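Local coordinates for protein annexin B22 (Schistosoma mansoni, PDB 4MDU) that binds acidic phospholipid membranes in a calcium-dependent manner, aggregates liposomes when calcium is present, and takes part in worm reproduction and host-parasite interaction, at residues B[14-19]-B[191-196]. Residues are numbered along the deposited sequence; the frame is centred on the assembly and turned at random.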
loop_
_atom_site.group_PDB
_atom_site.type_symbol
_atom_site.label_atom_id
_atom_site.label_comp_id
_atom_site.label_asym_id
_atom_site.label_seq_id
_atom_site.Cartn_x
_atom_site.Cartn_y
_atom_site.Cartn_z
ATOM N N SER B 14 19.656 8.099 -18.891
ATOM C CA SER B 14 19.514 9.446 -19.415
ATOM C C SER B 14 20.104 10.475 -18.448
ATOM O O SER B 14 19.915 10.356 -17.238
ATOM C CB SER B 14 18.042 9.750 -19.678
ATOM O OG SER B 14 17.773 11.098 -19.330
ATOM N N LEU B 15 20.784 11.495 -18.978
ATOM C CA LEU B 15 21.425 12.519 -18.143
ATOM C C LEU B 15 20.439 13.309 -17.294
ATOM O O LEU B 15 20.820 13.985 -16.332
ATOM C CB LEU B 15 22.248 13.492 -18.984
ATOM C CG LEU B 15 23.736 13.499 -18.656
ATOM C CD1 LEU B 15 24.339 12.171 -19.100
ATOM C CD2 LEU B 15 24.421 14.666 -19.351
ATOM N N ILE B 16 19.165 13.230 -17.647
ATOM C CA ILE B 16 18.161 13.928 -16.875
ATOM C C ILE B 16 18.133 13.470 -15.398
ATOM O O ILE B 16 17.704 14.227 -14.523
ATOM C CB ILE B 16 16.785 13.770 -17.517
ATOM C CG1 ILE B 16 15.866 14.900 -17.063
ATOM C CG2 ILE B 16 16.208 12.401 -17.190
ATOM C CD1 ILE B 16 14.845 15.286 -18.100
ATOM N N HIS B 17 18.609 12.254 -15.126
ATOM C CA HIS B 17 18.704 11.742 -13.737
ATOM C C HIS B 17 19.998 12.136 -13.022
ATOM O O HIS B 17 20.173 11.840 -11.840
ATOM C CB HIS B 17 18.624 10.208 -13.691
ATOM C CG HIS B 17 17.443 9.633 -14.408
ATOM N ND1 HIS B 17 16.163 9.688 -13.899
ATOM C CD2 HIS B 17 17.353 8.970 -15.586
ATOM C CE1 HIS B 17 15.335 9.086 -14.734
ATOM N NE2 HIS B 17 16.031 8.649 -15.771
ATOM N N SER B 18 20.896 12.798 -13.739
ATOM C CA SER B 18 22.291 12.863 -13.341
ATOM C C SER B 18 22.646 13.966 -12.365
ATOM O O SER B 18 23.691 13.905 -11.725
ATOM C CB SER B 18 23.171 12.998 -14.579
ATOM O OG SER B 18 23.488 11.731 -15.110
ATOM N N PHE B 19 21.794 14.972 -12.247
ATOM C CA PHE B 19 22.112 16.101 -11.379
ATOM C C PHE B 19 21.060 16.285 -10.297
ATOM O O PHE B 19 19.865 16.094 -10.542
ATOM C CB PHE B 19 22.232 17.375 -12.211
ATOM C CG PHE B 19 23.236 17.279 -13.311
ATOM C CD1 PHE B 19 24.561 17.618 -13.088
ATOM C CD2 PHE B 19 22.864 16.850 -14.569
ATOM C CE1 PHE B 19 25.498 17.536 -14.107
ATOM C CE2 PHE B 19 23.799 16.764 -15.597
ATOM C CZ PHE B 19 25.117 17.109 -15.360
ATOM N N ASP B 191 7.994 16.418 -19.844
ATOM C CA ASP B 191 8.852 17.464 -20.388
ATOM C C ASP B 191 10.258 16.953 -20.560
ATOM O O ASP B 191 10.754 16.188 -19.737
ATOM C CB ASP B 191 8.903 18.692 -19.486
ATOM C CG ASP B 191 7.548 19.325 -19.280
ATOM O OD1 ASP B 191 6.597 18.990 -20.030
ATOM O OD2 ASP B 191 7.438 20.146 -18.348
ATOM N N ASP B 192 10.908 17.411 -21.618
ATOM C CA ASP B 192 12.281 17.036 -21.910
ATOM C C ASP B 192 13.236 18.213 -21.746
ATOM O O ASP B 192 12.832 19.372 -21.737
ATOM C CB ASP B 192 12.389 16.501 -23.348
ATOM C CG ASP B 192 11.897 15.076 -23.479
ATOM O OD1 ASP B 192 12.384 14.199 -22.715
ATOM O OD2 ASP B 192 11.019 14.837 -24.345
ATOM N N ILE B 193 14.510 17.892 -21.620
ATOM C CA ILE B 193 15.578 18.866 -21.712
ATOM C C ILE B 193 16.605 18.265 -22.645
ATOM O O ILE B 193 17.056 17.134 -22.445
ATOM C CB ILE B 193 16.248 19.127 -20.362
ATOM C CG1 ILE B 193 15.244 19.716 -19.362
ATOM C CG2 ILE B 193 17.457 20.051 -20.545
ATOM C CD1 ILE B 193 15.659 19.527 -17.883
ATOM N N PRO B 194 16.967 19.007 -23.688
ATOM C CA PRO B 194 17.898 18.441 -24.666
ATOM C C PRO B 194 19.271 18.193 -24.050
ATOM O O PRO B 194 19.751 18.971 -23.215
ATOM C CB PRO B 194 17.952 19.509 -25.759
ATOM C CG PRO B 194 17.464 20.757 -25.112
ATOM C CD PRO B 194 16.508 20.358 -24.045
ATOM N N ILE B 195 19.885 17.095 -24.459
ATOM C CA ILE B 195 21.155 16.661 -23.894
ATOM C C ILE B 195 22.157 17.792 -23.708
ATOM O O ILE B 195 22.743 17.957 -22.631
ATOM C CB ILE B 195 21.788 15.568 -24.753
ATOM C CG1 ILE B 195 21.100 14.223 -24.480
ATOM C CG2 ILE B 195 23.263 15.468 -24.453
ATOM C CD1 ILE B 195 21.761 13.032 -25.160
ATOM N N LEU B 196 22.334 18.582 -24.758
ATOM C CA LEU B 196 23.339 19.637 -24.762
ATOM C C LEU B 196 23.152 20.621 -23.617
ATOM O O LEU B 196 24.124 21.124 -23.059
ATOM C CB LEU B 196 23.332 20.364 -26.104
ATOM C CG LEU B 196 24.032 19.573 -27.210
ATOM C CD1 LEU B 196 25.448 19.241 -26.763
ATOM C CD2 LEU B 196 23.263 18.299 -27.557
#
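Ile16, which makes the contact from the 14-19 side, is held at its backbone by Ser14: Ile16 N donates to Ser14 OG at 3.1 Å with an N-H...O angle of 151°, forming an ST turn. The chain here is tightly wound, and Ser14 O accepts from His17 N at 3.1 Å at the start of the 3-10 turn. No hydrogen bond joins 14-19 to 191-196; the contact is a small apolar one centred on Ile16 and Ile193. The CD1 methyls of Ile16 and Ile193 lie alongside each other, 4.3 Å apart, the ends of the two ethyl branches passing in roughly opposite directions, across a CA separation of 7.4 Å. In Ile16, CG1 lies roughly trans to the backbone N (chi1 -158°), which carries the ethyl branch toward 191-196, its CD1 pointing at the Asp191 carbonyl and passing Ile193 CD1 on its flank. The shorter CG2 branch covers one face of the His17 ring, 3.9 Å above its plane and over its centre. The two branches thus serve different partners. Asp191 O is bonded by Trp139 NE1, and Ile16 CD1 stands loosely before this oxygen at 4.5 Å; Ile16 also packs on Trp139. Across the contact, Pro194 occupies the N-cap position of helix 195-199, directly after Ile193.

This is plain packing away from the calcium sites: the N-terminal segment lies against the connection between annexin repeats 2 and 3. Glu142, in helix 140-156, bonds both His17 NE2 and Ser14 N, and Arg244 forms a salt bridge with Asp191 OD2. Ile16 also touches Pro246 and Ile193 touches Tyr247, both in helix 246-260, while Leu198 of helix 195-199 meets both Leu15 and Ile193.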